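Phosphoserine phosphatase RsbX (Bacillus subtilis, PDB 3W42) removes phosphate from phosphoserine in the stressosome protein RsbS, acting as a manganese-binding PPM-type phosphatase that keeps sigma-B activity low. Local coordinates at residues R100-C105 / E120-L125. Residues are numbered along the deposited sequence; the frame is centred on the assembly and turned at random.
Sequences RQFTYC and ESFYPL
The CD2-CE2 bond of the Phe122 ring meets Phe102, and CE2 also reaches Tyr104. The closest approach to Phe102 is made by CD2, 3.9 Å from Phe102 CZ, and the two rings lie obliquely, centroids 5.7 Å apart and planes inclined at 49°. Phe122 CE2 lies 4.2 Å from Tyr104 CD2, which is near the plane of the Phe122 ring, at its edge. Having CG anti to the backbone N (chi1 179°) carries the Phe122 ring across to the facing strand. Phe102 and Tyr104, two apart on strand 101-107, both point that way; every contact is between ring carbons, and no hydrogen bond links the segments. The two strands belong to different antiparallel sheets, the pair that face each other in the alpha-beta-beta-alpha sandwich of PPM phosphatases; strand 121-122 is an outermost strand of its sheet. Flat aromatic rings suit this place because they are long enough to bridge the gap between sheets. Just past the strand, Pro124 adds a compact, rigid ring: its CD sits 3.5 Å above the centre of one Phe122 face, while its CG comes 4.1 Å from Tyr104 CE2. Tyrosine joins an apolar ring to a polar end, and the OH of the buried Tyr104 is hydrogen-bonded with Ser91 OG. The Phe122 ring also stacks with His141, on strand 140-144, which lies beside strand 101-107 in the opposite sheet.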
loop_
_atom_site.group_PDB
_atom_site.type_symbol
_atom_site.label_atom_id
_atom_site.label_comp_id
_atom_site.label_asym_id
_atom_site.label_seq_id
_atom_site.Cartn_x
_atom_site.Cartn_y
_atom_site.Cartn_z
ATOM N N ARG A 100 13.303 8.591 -10.972
ATOM C CA ARG A 100 12.539 7.331 -11.137
ATOM C C ARG A 100 13.060 6.302 -10.161
ATOM O O ARG A 100 13.365 5.175 -10.531
ATOM C CB ARG A 100 12.478 6.821 -12.574
ATOM C CG ARG A 100 11.693 7.735 -13.494
ATOM C CD ARG A 100 11.291 7.021 -14.775
ATOM N NE ARG A 100 10.434 7.787 -15.668
ATOM C CZ ARG A 100 10.854 8.647 -16.573
ATOM N NH1 ARG A 100 12.184 8.836 -16.746
ATOM N NH2 ARG A 100 10.015 9.300 -17.311
ATOM N N GLN A 101 13.097 6.661 -8.888
ATOM C CA GLN A 101 13.594 5.762 -7.851
ATOM C C GLN A 101 12.466 5.534 -6.829
ATOM O O GLN A 101 11.799 6.472 -6.423
ATOM C CB GLN A 101 14.799 6.330 -7.164
ATOM C CG GLN A 101 15.489 5.274 -6.244
ATOM C CD GLN A 101 16.809 5.739 -5.685
ATOM O OE1 GLN A 101 17.896 5.226 -6.099
ATOM N NE2 GLN A 101 16.755 6.647 -4.721
ATOM N N PHE A 102 12.294 4.296 -6.386
ATOM C CA PHE A 102 11.416 4.034 -5.282
ATOM C C PHE A 102 12.130 3.392 -4.145
ATOM O O PHE A 102 13.151 2.706 -4.324
ATOM C CB PHE A 102 10.179 3.213 -5.745
ATOM C CG PHE A 102 10.428 1.778 -6.060
ATOM C CD1 PHE A 102 10.358 0.801 -5.104
ATOM C CD2 PHE A 102 10.739 1.412 -7.366
ATOM C CE1 PHE A 102 10.534 -0.479 -5.387
ATOM C CE2 PHE A 102 10.914 0.056 -7.708
ATOM C CZ PHE A 102 10.748 -0.859 -6.688
ATOM N N THR A 103 11.566 3.568 -2.943
ATOM C CA THR A 103 12.062 2.929 -1.759
ATOM C C THR A 103 10.806 2.306 -1.050
ATOM O O THR A 103 9.721 2.898 -1.045
ATOM C CB THR A 103 12.762 3.864 -0.846
ATOM O OG1 THR A 103 12.003 5.046 -0.602
ATOM C CG2 THR A 103 14.169 4.235 -1.354
ATOM N N TYR A 104 10.984 1.142 -0.473
ATOM C CA TYR A 104 9.879 0.357 0.051
ATOM C C TYR A 104 10.280 -0.390 1.271
ATOM O O TYR A 104 11.347 -1.038 1.312
ATOM C CB TYR A 104 9.417 -0.662 -1.046
ATOM C CG TYR A 104 8.285 -1.547 -0.631
ATOM C CD1 TYR A 104 6.989 -1.010 -0.506
ATOM C CD2 TYR A 104 8.487 -2.876 -0.296
ATOM C CE1 TYR A 104 5.931 -1.835 -0.123
ATOM C CE2 TYR A 104 7.419 -3.691 0.114
ATOM C CZ TYR A 104 6.148 -3.144 0.188
ATOM O OH TYR A 104 5.066 -3.889 0.581
ATOM N N CYS A 105 9.427 -0.381 2.300
ATOM C CA CYS A 105 9.655 -1.140 3.507
ATOM C C CYS A 105 8.306 -1.618 4.006
ATOM O O CYS A 105 7.333 -0.867 4.014
ATOM C CB CYS A 105 10.376 -0.341 4.540
ATOM S SG CYS A 105 10.935 -1.218 6.000
ATOM N N GLU A 120 9.670 -7.467 -16.159
ATOM C CA GLU A 120 10.244 -7.596 -14.827
ATOM C C GLU A 120 9.216 -7.184 -13.762
ATOM O O GLU A 120 8.355 -6.333 -13.962
ATOM C CB GLU A 120 11.465 -6.671 -14.818
ATOM C CG GLU A 120 12.192 -6.329 -13.551
ATOM C CD GLU A 120 13.340 -5.330 -13.867
ATOM O OE1 GLU A 120 14.279 -5.736 -14.623
ATOM O OE2 GLU A 120 13.296 -4.154 -13.401
ATOM N N SER A 121 9.081 -7.977 -12.772
ATOM C CA SER A 121 8.217 -7.463 -11.722
ATOM C C SER A 121 9.053 -7.437 -10.440
ATOM O O SER A 121 9.917 -8.345 -10.178
ATOM C CB SER A 121 7.039 -8.400 -11.573
ATOM O OG SER A 121 7.473 -9.712 -11.196
ATOM N N PHE A 122 8.780 -6.492 -9.602
ATOM C CA PHE A 122 9.206 -6.474 -8.215
ATOM C C PHE A 122 8.028 -6.969 -7.410
ATOM O O PHE A 122 6.965 -6.335 -7.434
ATOM C CB PHE A 122 9.619 -5.091 -7.802
ATOM C CG PHE A 122 10.046 -5.040 -6.339
ATOM C CD1 PHE A 122 11.053 -5.845 -5.868
ATOM C CD2 PHE A 122 9.333 -4.274 -5.419
ATOM C CE1 PHE A 122 11.421 -5.865 -4.502
ATOM C CE2 PHE A 122 9.752 -4.208 -4.071
ATOM C CZ PHE A 122 10.801 -4.993 -3.616
ATOM N N TYR A 123 8.179 -8.074 -6.706
ATOM C CA TYR A 123 7.063 -8.750 -6.056
ATOM C C TYR A 123 7.636 -9.459 -4.836
ATOM O O TYR A 123 7.732 -10.706 -4.775
ATOM C CB TYR A 123 6.359 -9.735 -6.995
ATOM C CG TYR A 123 4.988 -10.215 -6.510
ATOM C CD1 TYR A 123 4.436 -10.027 -5.247
ATOM C CD2 TYR A 123 4.216 -10.842 -7.456
ATOM C CE1 TYR A 123 3.099 -10.553 -4.979
ATOM C CE2 TYR A 123 2.945 -11.367 -7.212
ATOM C CZ TYR A 123 2.404 -11.204 -5.942
ATOM O OH TYR A 123 1.122 -11.623 -5.562
ATOM N N PRO A 124 7.998 -8.696 -3.818
ATOM C CA PRO A 124 8.576 -9.289 -2.653
ATOM C C PRO A 124 7.641 -10.248 -1.926
ATOM O O PRO A 124 6.447 -10.003 -1.855
ATOM C CB PRO A 124 8.969 -8.092 -1.764
ATOM C CG PRO A 124 8.061 -7.031 -2.216
ATOM C CD PRO A 124 7.911 -7.229 -3.688
ATOM N N LEU A 125 8.199 -11.255 -1.299
ATOM C CA LEU A 125 7.438 -12.097 -0.411
ATOM C C LEU A 125 7.059 -11.318 0.812
ATOM O O LEU A 125 7.741 -10.381 1.248
ATOM C CB LEU A 125 8.272 -13.283 0.042
ATOM C CG LEU A 125 8.575 -14.262 -1.061
ATOM C CD1 LEU A 125 9.339 -15.403 -0.383
ATOM C CD2 LEU A 125 7.244 -14.692 -1.791
#